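Local coordinates for putative oxidoreductase (Klebsiella pneumoniae subsp. pneumoniae MGH 78578, PDB 3E82), which probably acts as a nucleotide-binding oxidoreductase of the Gfo/Idh/MocA family, with a Rossmann-fold domain followed by an alpha/beta domain, at residues B[118-123]-B[307-312]; B[188-193]-B[320-325]; B[136-141]-B[293-298]; B[102-107]-B[345-350]; B[192-197]-B[350-355]. One frame throughout, in Å; residues are numbered along the deposited sequence.

From the N terminus, the chain first enters contact 4 (102-107), whose partner at 345-350 closes the longest loop. Inside it lies contact 1, from 118-123 to 307-312, and inside that contact 3, from 136-141 to 293-298. Contact 2 (188-193 with 320-325) is also nested within contact 4 but crosses contacts 1 and 3. Contact 5 starts from the same stretch as contact 2, sharing Phe192 and Gly193, and runs to 350-355, crossing contacts 1, 3 and 4. Contacts 1 and 4 tie the Rossmann domain to later parts of the chain. Contacts 2 and 5 join helix 176-192 and its following loop to the last two helices; contact 3 lies within the alpha/beta domain.

Contact 1 (B[118-123]-B[307-312]); sequences QRLLSV and RDALKG
The backbones come nearest at Leu120 and Leu310, whose CA atoms lie 7.4 Å apart, where the residue just before strand 121-123 meets the last turn of helix 300-310. One leucine does the work on the strand side. Its CG is swung anti to the backbone N (chi1 179°), which carries the methyl CD1 out to the helix and leaves CB as a second touching point. CD1 of Leu120 rests on CB of Ala309 at 3.9 Å, while CB of Leu120 meets the methyl CD2 of Leu310 at 3.9 Å. That same CD2 of Leu310 also lies 4.0 Å from CD1 of Leu120, and the two leucine side chains cross at about a right angle, one methyl of Leu310 against the flank of the Leu120 side chain. No hydrogen bond spans the contact. The helix stops just beyond it in a Schellman motif, with Gly312 N bonded to Ala309 O at 3.0 Å and the glycine at positive phi. In the Rossmann sheet 121-123 is an outermost strand: Leu120 and Ser122 bond through the backbone to Val94 of strand 93-96, and Leu121 packs on helices 104-116 and 320-339. Ser122 OG is hydrogen-bonded to Tyr302 OH and Leu310 touches His93, which places helix 300-310 beside this edge of the first domain.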
# COMPACT_ATOMS: atom_id res chain seq x y z
N GLN B 118 -34.90 6.60 -24.39
CA GLN B 118 -33.99 7.33 -25.27
C GLN B 118 -33.55 8.66 -24.68
O GLN B 118 -33.54 9.69 -25.37
CB GLN B 118 -34.64 7.56 -26.64
CG GLN B 118 -34.89 6.29 -27.44
CD GLN B 118 -35.71 6.52 -28.70
OE1 GLN B 118 -35.28 7.23 -29.63
NE2 GLN B 118 -36.90 5.93 -28.75
N ARG B 119 -33.18 8.66 -23.41
CA ARG B 119 -32.71 9.86 -22.75
C ARG B 119 -31.32 9.62 -22.16
O ARG B 119 -30.98 8.49 -21.82
CB ARG B 119 -33.70 10.27 -21.65
CG ARG B 119 -35.00 10.90 -22.17
CD ARG B 119 -34.75 12.30 -22.70
NE ARG B 119 -35.86 12.80 -23.51
CZ ARG B 119 -35.79 13.90 -24.26
NH1 ARG B 119 -34.67 14.61 -24.29
NH2 ARG B 119 -36.83 14.27 -25.00
N LEU B 120 -30.52 10.67 -22.05
CA LEU B 120 -29.19 10.54 -21.47
C LEU B 120 -29.28 10.44 -19.95
O LEU B 120 -30.00 11.20 -19.30
CB LEU B 120 -28.30 11.75 -21.81
CG LEU B 120 -26.87 11.74 -21.22
CD1 LEU B 120 -25.92 12.47 -22.15
CD2 LEU B 120 -26.85 12.36 -19.81
N LEU B 121 -28.54 9.49 -19.40
CA LEU B 121 -28.47 9.29 -17.95
C LEU B 121 -26.99 9.26 -17.61
O LEU B 121 -26.23 8.57 -18.29
CB LEU B 121 -29.10 7.95 -17.54
CG LEU B 121 -28.82 7.47 -16.11
CD1 LEU B 121 -29.37 8.45 -15.09
CD2 LEU B 121 -29.45 6.10 -15.91
N SER B 122 -26.59 10.00 -16.59
CA SER B 122 -25.18 10.01 -16.20
C SER B 122 -25.05 10.14 -14.69
O SER B 122 -26.04 10.40 -14.00
CB SER B 122 -24.46 11.17 -16.89
OG SER B 122 -23.07 11.09 -16.69
N VAL B 123 -23.85 9.92 -14.17
CA VAL B 123 -23.59 10.01 -12.74
C VAL B 123 -22.44 11.00 -12.57
O VAL B 123 -21.51 11.01 -13.37
CB VAL B 123 -23.21 8.63 -12.15
CG1 VAL B 123 -22.93 8.77 -10.65
CG2 VAL B 123 -24.34 7.63 -12.40
N ARG B 307 -23.17 18.70 -21.85
CA ARG B 307 -23.81 19.68 -22.73
C ARG B 307 -23.62 19.23 -24.17
O ARG B 307 -24.57 19.06 -24.92
CB ARG B 307 -23.17 21.06 -22.54
CG ARG B 307 -23.73 22.15 -23.45
CD ARG B 307 -22.82 23.39 -23.44
NE ARG B 307 -21.47 23.01 -23.86
CZ ARG B 307 -20.40 23.78 -23.74
NH1 ARG B 307 -20.49 25.00 -23.22
NH2 ARG B 307 -19.22 23.32 -24.15
N ASP B 308 -22.36 19.03 -24.54
CA ASP B 308 -22.04 18.61 -25.90
C ASP B 308 -22.72 17.31 -26.27
O ASP B 308 -23.17 17.13 -27.41
CB ASP B 308 -20.52 18.50 -26.07
CG ASP B 308 -19.83 19.84 -25.91
OD1 ASP B 308 -20.50 20.87 -26.10
OD2 ASP B 308 -18.61 19.86 -25.59
N ALA B 309 -22.80 16.39 -25.31
CA ALA B 309 -23.44 15.11 -25.56
C ALA B 309 -24.93 15.31 -25.82
O ALA B 309 -25.51 14.67 -26.69
CB ALA B 309 -23.22 14.17 -24.38
N LEU B 310 -25.55 16.21 -25.06
CA LEU B 310 -26.98 16.49 -25.23
C LEU B 310 -27.25 17.15 -26.58
O LEU B 310 -28.31 16.95 -27.18
CB LEU B 310 -27.50 17.40 -24.12
CG LEU B 310 -27.54 16.76 -22.73
CD1 LEU B 310 -28.08 17.75 -21.71
CD2 LEU B 310 -28.42 15.51 -22.78
N LYS B 311 -26.29 17.94 -27.05
CA LYS B 311 -26.43 18.62 -28.34
C LYS B 311 -26.11 17.66 -29.49
O LYS B 311 -26.13 18.05 -30.65
CB LYS B 311 -25.53 19.85 -28.39
CG LYS B 311 -26.00 20.97 -27.47
CD LYS B 311 -24.98 22.09 -27.34
CE LYS B 311 -24.73 22.79 -28.67
NZ LYS B 311 -23.66 23.82 -28.54
N GLY B 312 -25.85 16.40 -29.14
CA GLY B 312 -25.54 15.39 -30.13
C GLY B 312 -24.13 15.41 -30.70
O GLY B 312 -23.82 14.63 -31.59

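Contact 2 (B[188-193]-B[320-325]); sequences ALQLFG and PVEALA
Leu189 and Ala325 make the close part of this contact, their CA atoms 8.3 Å apart. The methyl CD1 of Leu189 lies 3.9 Å from CB of Ala325 and 4.0 Å from its carbonyl C, pressed against the buried alanine and the backbone of helix 320-339. Leu355 of helix 349-356 touches the same alanine, while Pro195 and Tyr221 touch Leu189. Here two helices of the alpha/beta domain characteristic of the Gfo/Idh/MocA family pack together near the end of helix 176-192. Just beyond, Gly193 leaves the helix with positive phi, and Phe192 sets its ring edge-to-face with Phe151 of the mixed sheet. The more open side is polar and looser. Gln190 bends at its second torsion (chi2 -71°), bringing its amide to the carboxylate of Glu322, but the nearest atoms, Gln190 OE1 and Glu322 OE1, are two acceptors 3.5 Å apart and form no hydrogen bond. The amide and carboxylate planes are turned 57° from each other. Glu322 OE1 is instead held in a salt bridge by Arg128 NH2, and Gln190 also touches Arg128.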
# COMPACT_ATOMS: atom_id res chain seq x y z
N ALA B 188 -8.99 4.86 -11.70
CA ALA B 188 -8.27 3.64 -12.03
C ALA B 188 -8.89 2.92 -13.23
O ALA B 188 -8.17 2.49 -14.14
CB ALA B 188 -8.22 2.71 -10.82
N LEU B 189 -10.21 2.78 -13.23
CA LEU B 189 -10.89 2.10 -14.33
C LEU B 189 -10.70 2.85 -15.64
O LEU B 189 -10.48 2.25 -16.69
CB LEU B 189 -12.38 1.95 -14.01
CG LEU B 189 -12.71 1.16 -12.74
CD1 LEU B 189 -14.22 1.06 -12.55
CD2 LEU B 189 -12.09 -0.22 -12.84
N GLN B 190 -10.77 4.18 -15.57
CA GLN B 190 -10.59 5.01 -16.76
C GLN B 190 -9.19 4.77 -17.35
O GLN B 190 -9.02 4.70 -18.57
CB GLN B 190 -10.76 6.49 -16.40
CG GLN B 190 -12.21 6.96 -16.26
CD GLN B 190 -12.94 7.03 -17.60
OE1 GLN B 190 -13.67 6.12 -17.98
NE2 GLN B 190 -12.71 8.12 -18.33
N LEU B 191 -8.20 4.66 -16.48
CA LEU B 191 -6.82 4.43 -16.91
C LEU B 191 -6.54 3.01 -17.39
O LEU B 191 -5.89 2.81 -18.41
CB LEU B 191 -5.83 4.74 -15.77
CG LEU B 191 -5.60 6.21 -15.40
CD1 LEU B 191 -4.65 6.31 -14.22
CD2 LEU B 191 -5.03 6.95 -16.61
N PHE B 192 -7.04 2.03 -16.65
CA PHE B 192 -6.73 0.64 -16.96
C PHE B 192 -7.84 -0.33 -17.34
O PHE B 192 -7.56 -1.49 -17.63
CB PHE B 192 -5.98 0.05 -15.76
CG PHE B 192 -4.90 0.94 -15.23
CD1 PHE B 192 -3.75 1.19 -15.98
CD2 PHE B 192 -5.01 1.53 -13.97
CE1 PHE B 192 -2.73 2.01 -15.49
CE2 PHE B 192 -4.00 2.36 -13.47
CZ PHE B 192 -2.86 2.60 -14.23
N GLY B 193 -9.09 0.12 -17.34
CA GLY B 193 -10.16 -0.81 -17.65
C GLY B 193 -10.49 -1.61 -16.39
O GLY B 193 -10.03 -1.25 -15.29
N PRO B 320 -23.77 5.55 -17.78
CA PRO B 320 -24.16 4.87 -16.54
C PRO B 320 -23.47 3.54 -16.25
O PRO B 320 -23.25 3.19 -15.09
CB PRO B 320 -25.68 4.75 -16.66
CG PRO B 320 -25.95 4.80 -18.14
CD PRO B 320 -24.94 5.81 -18.64
N VAL B 321 -23.13 2.79 -17.30
CA VAL B 321 -22.46 1.51 -17.10
C VAL B 321 -21.09 1.68 -16.42
O VAL B 321 -20.60 0.77 -15.75
CB VAL B 321 -22.29 0.76 -18.44
CG1 VAL B 321 -21.29 1.48 -19.34
CG2 VAL B 321 -21.86 -0.67 -18.18
N GLU B 322 -20.48 2.86 -16.60
CA GLU B 322 -19.19 3.12 -15.98
C GLU B 322 -19.39 3.36 -14.49
O GLU B 322 -18.51 3.07 -13.69
CB GLU B 322 -18.50 4.32 -16.63
CG GLU B 322 -18.26 4.12 -18.11
CD GLU B 322 -17.32 5.15 -18.71
OE1 GLU B 322 -17.16 6.24 -18.13
OE2 GLU B 322 -16.75 4.85 -19.78
N ALA B 323 -20.55 3.90 -14.13
CA ALA B 323 -20.86 4.13 -12.73
C ALA B 323 -21.18 2.77 -12.11
O ALA B 323 -20.87 2.52 -10.94
CB ALA B 323 -22.05 5.08 -12.58
N LEU B 324 -21.79 1.90 -12.90
CA LEU B 324 -22.13 0.55 -12.45
C LEU B 324 -20.84 -0.23 -12.15
O LEU B 324 -20.77 -1.02 -11.20
CB LEU B 324 -22.94 -0.18 -13.53
CG LEU B 324 -23.45 -1.60 -13.21
CD1 LEU B 324 -24.60 -1.52 -12.21
CD2 LEU B 324 -23.93 -2.29 -14.49
N ALA B 325 -19.82 -0.01 -12.98
CA ALA B 325 -18.53 -0.68 -12.82
C ALA B 325 -17.89 -0.26 -11.49
O ALA B 325 -17.35 -1.09 -10.78
CB ALA B 325 -17.60 -0.31 -13.98

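Contact 3 (B[136-141]-B[293-298]); sequences IRQVIE and ATPQGD
Gln138 and Pro295 account for most of the surface buried here, with a small share from Ala293. The side chain of Gln138 stands straight out from helix 131-142, its CG anti to the backbone N (chi1 175°) and the chain extended beyond, until its amide oxygen arrives beside the loop that follows strand 289-292. There OE1 of Gln138 lies 4.0 Å from the ring carbon CD of Pro295, the glutamine and the proline ring running past each other in opposite directions. The carbonyl oxygen of Ala293 is farther off, 4.2 Å from Gln138 OE1, and makes no bond with it. What holds the amide is a hydrogen bond from Gln292 NE2 to the same OE1, donated from the residue just before the loop segment. On the helix's inner side Ile136 and Val139 pack on strand 280-284, with Ile136 also reaching strands 248-252 and 148-156. The arrangement is that of a helix packed on one side of the mixed beta-sheet of the C-terminal alpha/beta domain, with the exit of an outermost strand running past it.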
# COMPACT_ATOMS: atom_id res chain seq x y z
N ILE B 136 -0.90 12.84 -13.68
CA ILE B 136 -0.45 11.45 -13.64
C ILE B 136 -0.77 10.74 -14.95
O ILE B 136 0.06 9.99 -15.47
CB ILE B 136 -1.13 10.68 -12.48
CG1 ILE B 136 -0.57 11.16 -11.14
CG2 ILE B 136 -0.95 9.18 -12.67
CD1 ILE B 136 0.95 11.11 -11.05
N ARG B 137 -1.97 10.97 -15.46
CA ARG B 137 -2.38 10.34 -16.71
C ARG B 137 -1.44 10.77 -17.83
O ARG B 137 -1.04 9.96 -18.67
CB ARG B 137 -3.82 10.74 -17.07
CG ARG B 137 -4.38 9.99 -18.28
CD ARG B 137 -5.75 10.54 -18.69
NE ARG B 137 -6.29 9.86 -19.87
CZ ARG B 137 -7.06 8.78 -19.85
NH1 ARG B 137 -7.41 8.23 -18.69
NH2 ARG B 137 -7.47 8.23 -20.98
N GLN B 138 -1.08 12.05 -17.82
CA GLN B 138 -0.20 12.61 -18.82
C GLN B 138 1.17 11.94 -18.81
O GLN B 138 1.69 11.57 -19.86
CB GLN B 138 -0.03 14.12 -18.59
CG GLN B 138 0.96 14.79 -19.51
CD GLN B 138 1.19 16.25 -19.16
OE1 GLN B 138 1.59 16.58 -18.03
NE2 GLN B 138 0.93 17.13 -20.12
N VAL B 139 1.75 11.78 -17.63
CA VAL B 139 3.07 11.14 -17.53
C VAL B 139 3.00 9.69 -18.02
O VAL B 139 3.88 9.24 -18.76
CB VAL B 139 3.61 11.18 -16.09
CG1 VAL B 139 4.95 10.45 -16.02
CG2 VAL B 139 3.78 12.64 -15.64
N ILE B 140 1.97 8.96 -17.60
CA ILE B 140 1.82 7.57 -18.03
C ILE B 140 1.69 7.46 -19.55
O ILE B 140 2.40 6.67 -20.18
CB ILE B 140 0.56 6.92 -17.40
CG1 ILE B 140 0.71 6.84 -15.88
CG2 ILE B 140 0.34 5.52 -18.02
CD1 ILE B 140 -0.53 6.31 -15.15
N GLU B 141 0.78 8.24 -20.12
CA GLU B 141 0.55 8.22 -21.57
C GLU B 141 1.75 8.69 -22.39
O GLU B 141 1.91 8.28 -23.54
CB GLU B 141 -0.68 9.06 -21.90
CG GLU B 141 -1.98 8.28 -21.71
CD GLU B 141 -3.22 9.16 -21.79
OE1 GLU B 141 -3.19 10.17 -22.53
OE2 GLU B 141 -4.22 8.82 -21.12
N ALA B 293 5.48 20.37 -14.70
CA ALA B 293 4.30 21.18 -14.39
C ALA B 293 3.03 20.33 -14.45
O ALA B 293 2.84 19.55 -15.38
CB ALA B 293 4.19 22.37 -15.35
N THR B 294 2.18 20.49 -13.44
CA THR B 294 0.92 19.77 -13.38
C THR B 294 -0.14 20.57 -14.15
O THR B 294 -0.28 21.77 -13.96
CB THR B 294 0.44 19.59 -11.93
OG1 THR B 294 1.46 18.93 -11.17
CG2 THR B 294 -0.84 18.76 -11.88
N PRO B 295 -0.88 19.89 -15.04
CA PRO B 295 -1.92 20.57 -15.82
C PRO B 295 -3.05 21.09 -14.94
O PRO B 295 -3.33 20.55 -13.86
CB PRO B 295 -2.38 19.49 -16.80
CG PRO B 295 -2.14 18.22 -16.02
CD PRO B 295 -0.80 18.46 -15.38
N GLN B 296 -3.69 22.17 -15.39
CA GLN B 296 -4.78 22.77 -14.66
C GLN B 296 -5.93 21.78 -14.62
O GLN B 296 -6.15 21.04 -15.58
CB GLN B 296 -5.26 24.06 -15.34
CG GLN B 296 -6.31 24.84 -14.54
CD GLN B 296 -7.46 25.37 -15.41
OE1 GLN B 296 -7.25 25.79 -16.55
NE2 GLN B 296 -8.67 25.37 -14.86
N GLY B 297 -6.66 21.76 -13.51
CA GLY B 297 -7.80 20.86 -13.41
C GLY B 297 -9.08 21.66 -13.61
O GLY B 297 -9.10 22.86 -13.34
N ASP B 298 -10.14 21.02 -14.10
CA ASP B 298 -11.41 21.72 -14.28
C ASP B 298 -12.61 20.79 -14.42
O ASP B 298 -12.92 20.32 -15.52
CB ASP B 298 -11.34 22.65 -15.48
CG ASP B 298 -12.62 23.45 -15.67
OD1 ASP B 298 -13.40 23.56 -14.69
OD2 ASP B 298 -12.84 23.96 -16.79

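Contact 4 (B[102-107]-B[345-350]); sequences LDMQEA and LDLSDD
The flat peptide linking Asp346 to Leu347 meets Met104, a selenomethionine, at its carbonyl oxygen. CE of Met104 lies 3.6 Å from Asp346 O and about 40° out of the peptide plane. Asp346 is the centre of an inverse gamma turn, closed by a weak bond from Leu347 N to Leu345 O, and the turn leads into helix 349-356. Asp346 O accepts a hydrogen bond from Arg108 NH2; the methyl CE only packs beside it. A bend at the third torsion of Met104 (chi3 76°) turns CE back from the selenium toward the turn, where the methyl also meets CD2 of Leu347 at 3.9 Å. Met104 is buried further by Leu324, Met327, Ala328 and Glu331 of helix 320-339, which places the start of the Rossmann-domain helix 104-116 against two C-terminal elements. Both helices that begin here are capped: Ser348 and Glu351 form a capping box, in which Ser348 OG caps a backbone N in the first turn of helix 349-356 and Glu351 OE1 accepts from Ser348 N. At the other N-cap, Asp103 OD1 takes the N-H of Glu106 at 2.9 Å, nearly straight at 166°.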
# COMPACT_ATOMS: atom_id res chain seq x y z
N LEU B 102 -28.65 2.79 -4.61
CA LEU B 102 -28.19 2.16 -3.39
C LEU B 102 -27.77 0.71 -3.62
O LEU B 102 -27.03 0.15 -2.81
CB LEU B 102 -29.26 2.26 -2.30
CG LEU B 102 -29.58 3.72 -1.93
CD1 LEU B 102 -30.56 3.75 -0.77
CD2 LEU B 102 -28.29 4.44 -1.54
N ASP B 103 -28.23 0.10 -4.71
CA ASP B 103 -27.83 -1.26 -5.03
C ASP B 103 -27.71 -1.42 -6.54
O ASP B 103 -28.24 -0.61 -7.30
CB ASP B 103 -28.78 -2.32 -4.44
CG ASP B 103 -30.16 -2.35 -5.10
OD1 ASP B 103 -30.32 -1.88 -6.25
OD2 ASP B 103 -31.09 -2.88 -4.46
N MSE B 104 -27.03 -2.47 -6.97
CA MSE B 104 -26.81 -2.67 -8.40
C MSE B 104 -28.02 -3.00 -9.27
O MSE B 104 -28.07 -2.57 -10.42
CB MSE B 104 -25.70 -3.68 -8.60
CG MSE B 104 -24.37 -3.14 -8.11
SE MSE B 104 -22.91 -4.33 -8.48
CE MSE B 104 -22.72 -3.97 -10.38
N GLN B 105 -29.00 -3.73 -8.74
CA GLN B 105 -30.14 -4.03 -9.59
C GLN B 105 -30.88 -2.75 -9.99
O GLN B 105 -31.28 -2.61 -11.14
CB GLN B 105 -31.10 -5.05 -8.92
CG GLN B 105 -32.04 -4.53 -7.86
CD GLN B 105 -33.22 -5.48 -7.62
OE1 GLN B 105 -33.04 -6.68 -7.41
NE2 GLN B 105 -34.44 -4.94 -7.64
N GLU B 106 -31.04 -1.80 -9.06
CA GLU B 106 -31.74 -0.56 -9.41
C GLU B 106 -30.90 0.23 -10.41
O GLU B 106 -31.44 0.88 -11.31
CB GLU B 106 -32.03 0.28 -8.17
CG GLU B 106 -32.85 -0.46 -7.12
CD GLU B 106 -33.94 0.41 -6.50
OE1 GLU B 106 -33.72 1.62 -6.31
OE2 GLU B 106 -35.02 -0.15 -6.18
N ALA B 107 -29.57 0.18 -10.26
CA ALA B 107 -28.71 0.89 -11.20
C ALA B 107 -28.98 0.30 -12.59
O ALA B 107 -29.19 1.02 -13.56
CB ALA B 107 -27.24 0.71 -10.82
N LEU B 345 -15.67 -9.20 -10.23
CA LEU B 345 -16.78 -8.24 -10.34
C LEU B 345 -18.08 -8.85 -10.85
O LEU B 345 -18.07 -9.70 -11.75
CB LEU B 345 -16.38 -7.07 -11.26
CG LEU B 345 -15.03 -6.39 -11.01
CD1 LEU B 345 -14.91 -5.18 -11.92
CD2 LEU B 345 -14.92 -5.97 -9.55
N ASP B 346 -19.20 -8.41 -10.29
CA ASP B 346 -20.50 -8.93 -10.69
C ASP B 346 -21.12 -8.09 -11.81
O ASP B 346 -22.07 -7.34 -11.58
CB ASP B 346 -21.45 -8.99 -9.49
CG ASP B 346 -22.76 -9.69 -9.82
OD1 ASP B 346 -22.83 -10.38 -10.87
OD2 ASP B 346 -23.72 -9.55 -9.02
N LEU B 347 -20.56 -8.23 -13.01
CA LEU B 347 -21.01 -7.52 -14.20
C LEU B 347 -21.27 -8.56 -15.29
O LEU B 347 -20.53 -9.54 -15.39
CB LEU B 347 -19.94 -6.54 -14.69
CG LEU B 347 -19.45 -5.42 -13.77
CD1 LEU B 347 -18.19 -4.76 -14.35
CD2 LEU B 347 -20.56 -4.40 -13.59
N SER B 348 -22.31 -8.36 -16.09
CA SER B 348 -22.64 -9.29 -17.15
C SER B 348 -21.68 -9.19 -18.33
O SER B 348 -20.87 -8.26 -18.42
CB SER B 348 -24.06 -9.03 -17.64
OG SER B 348 -24.15 -7.76 -18.25
N ASP B 349 -21.76 -10.15 -19.25
CA ASP B 349 -20.89 -10.14 -20.41
C ASP B 349 -21.14 -8.92 -21.28
O ASP B 349 -20.21 -8.32 -21.81
CB ASP B 349 -21.10 -11.41 -21.23
CG ASP B 349 -20.58 -12.64 -20.52
OD1 ASP B 349 -19.35 -12.80 -20.44
OD2 ASP B 349 -21.41 -13.43 -20.02
N ASP B 350 -22.41 -8.54 -21.43
CA ASP B 350 -22.74 -7.38 -22.24
C ASP B 350 -22.23 -6.09 -21.58
O ASP B 350 -21.85 -5.15 -22.27
CB ASP B 350 -24.26 -7.31 -22.47
CG ASP B 350 -24.78 -8.50 -23.26
OD1 ASP B 350 -23.99 -9.12 -24.01
OD2 ASP B 350 -25.99 -8.81 -23.15

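Contact 5 (B[192-197]-B[350-355]); sequences FGLPQS and DERNTL
Leu194 and Leu355 both hold CG anti to the carbonyl carbon and beside the backbone N (chi1 -57° and -66°), and from these positions their branched ends meet. The methyl CD1 of Leu355 fits against both methyls of Leu194, at 3.8 Å from Leu194 CD1 and 4.0 Å from Leu194 CD2, the two side chains lying roughly perpendicular. Arg352, one turn earlier on helix 349-356, reaches across with a chain extended from CG to NE. Its NH1 comes within 4.2 Å of Leu194 CD1, the methyl lying oblique to the guanidinium group. The weak hydrogen bond from Arg352 NE to Leu347 O ties this arginine back to the loop ahead of its own helix. Ala325 of helix 320-339, Leu345 and Leu347 also touch Leu194. Within the helix, Asp350 O takes two bonds, from Thr354 N at 3.1 Å and Thr354 OG1 at 2.8 Å, which arrive from opposite faces of its plane. Beyond the leucine, Gln196 and Ser197 face Asn220 in a classic beta bulge as the loop enters the outermost strand 197-203. Across the two segments the chemistry is mainly apolar, with no hydrogen bond: the last helix is held to the loop between helix 176-192 and strand 197-203 by leucine methyls, while Arg352 NE makes its weak bond to Leu347 O.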
# COMPACT_ATOMS: atom_id res chain seq x y z
N PHE B 192 -7.04 2.03 -16.65
CA PHE B 192 -6.73 0.64 -16.96
C PHE B 192 -7.84 -0.33 -17.34
O PHE B 192 -7.56 -1.49 -17.63
CB PHE B 192 -5.98 0.05 -15.76
CG PHE B 192 -4.90 0.94 -15.23
CD1 PHE B 192 -3.75 1.19 -15.98
CD2 PHE B 192 -5.01 1.53 -13.97
CE1 PHE B 192 -2.73 2.01 -15.49
CE2 PHE B 192 -4.00 2.36 -13.47
CZ PHE B 192 -2.86 2.60 -14.23
N GLY B 193 -9.09 0.12 -17.34
CA GLY B 193 -10.16 -0.81 -17.65
C GLY B 193 -10.49 -1.61 -16.39
O GLY B 193 -10.03 -1.25 -15.29
N LEU B 194 -11.25 -2.69 -16.53
CA LEU B 194 -11.63 -3.51 -15.38
C LEU B 194 -10.54 -4.44 -14.86
O LEU B 194 -9.82 -5.07 -15.62
CB LEU B 194 -12.85 -4.38 -15.73
CG LEU B 194 -14.13 -3.69 -16.20
CD1 LEU B 194 -15.19 -4.75 -16.53
CD2 LEU B 194 -14.62 -2.75 -15.12
N PRO B 195 -10.41 -4.55 -13.53
CA PRO B 195 -9.40 -5.43 -12.95
C PRO B 195 -9.90 -6.86 -13.02
O PRO B 195 -11.11 -7.10 -13.18
CB PRO B 195 -9.31 -4.93 -11.51
CG PRO B 195 -10.75 -4.53 -11.22
CD PRO B 195 -11.14 -3.80 -12.49
N GLN B 196 -8.98 -7.81 -12.91
CA GLN B 196 -9.33 -9.22 -12.94
C GLN B 196 -9.94 -9.66 -11.61
O GLN B 196 -10.82 -10.52 -11.58
CB GLN B 196 -8.11 -10.07 -13.26
CG GLN B 196 -8.44 -11.55 -13.46
CD GLN B 196 -7.35 -12.28 -14.23
OE1 GLN B 196 -6.91 -11.81 -15.27
NE2 GLN B 196 -6.93 -13.43 -13.73
N SER B 197 -9.46 -9.08 -10.52
CA SER B 197 -9.97 -9.41 -9.19
C SER B 197 -9.76 -8.25 -8.23
O SER B 197 -8.96 -7.36 -8.49
CB SER B 197 -9.29 -10.67 -8.64
OG SER B 197 -7.94 -10.42 -8.31
N ASP B 350 -22.41 -8.54 -21.43
CA ASP B 350 -22.74 -7.38 -22.24
C ASP B 350 -22.23 -6.09 -21.58
O ASP B 350 -21.85 -5.15 -22.27
CB ASP B 350 -24.26 -7.31 -22.47
CG ASP B 350 -24.78 -8.50 -23.26
OD1 ASP B 350 -23.99 -9.12 -24.01
OD2 ASP B 350 -25.99 -8.81 -23.15
N GLU B 351 -22.24 -6.06 -20.26
CA GLU B 351 -21.75 -4.88 -19.55
C GLU B 351 -20.23 -4.79 -19.74
O GLU B 351 -19.68 -3.71 -19.95
CB GLU B 351 -22.13 -4.95 -18.07
CG GLU B 351 -23.64 -4.75 -17.86
CD GLU B 351 -24.12 -5.15 -16.48
OE1 GLU B 351 -23.38 -5.83 -15.74
OE2 GLU B 351 -25.27 -4.78 -16.13
N ARG B 352 -19.57 -5.94 -19.68
CA ARG B 352 -18.13 -6.01 -19.86
C ARG B 352 -17.73 -5.62 -21.28
O ARG B 352 -16.71 -4.96 -21.49
CB ARG B 352 -17.62 -7.41 -19.56
CG ARG B 352 -17.73 -7.81 -18.12
CD ARG B 352 -17.59 -9.32 -17.99
NE ARG B 352 -17.67 -9.76 -16.60
CZ ARG B 352 -16.73 -9.53 -15.70
NH1 ARG B 352 -15.63 -8.87 -16.05
NH2 ARG B 352 -16.87 -9.97 -14.46
N ASN B 353 -18.52 -6.05 -22.27
CA ASN B 353 -18.23 -5.73 -23.66
C ASN B 353 -18.27 -4.23 -23.82
O ASN B 353 -17.36 -3.62 -24.39
CB ASN B 353 -19.28 -6.34 -24.61
CG ASN B 353 -19.25 -7.85 -24.62
OD1 ASN B 353 -18.24 -8.47 -24.28
ND2 ASN B 353 -20.36 -8.46 -25.02
N THR B 354 -19.33 -3.63 -23.31
CA THR B 354 -19.50 -2.20 -23.38
C THR B 354 -18.30 -1.53 -22.70
O THR B 354 -17.76 -0.54 -23.21
CB THR B 354 -20.79 -1.76 -22.67
OG1 THR B 354 -21.90 -2.52 -23.19
CG2 THR B 354 -21.04 -0.28 -22.90
N LEU B 355 -17.87 -2.08 -21.57
CA LEU B 355 -16.75 -1.52 -20.84
C LEU B 355 -15.40 -1.81 -21.50
O LEU B 355 -14.52 -0.95 -21.50
CB LEU B 355 -16.75 -2.05 -19.40
CG LEU B 355 -17.94 -1.59 -18.56
CD1 LEU B 355 -18.02 -2.39 -17.27
CD2 LEU B 355 -17.81 -0.10 -18.27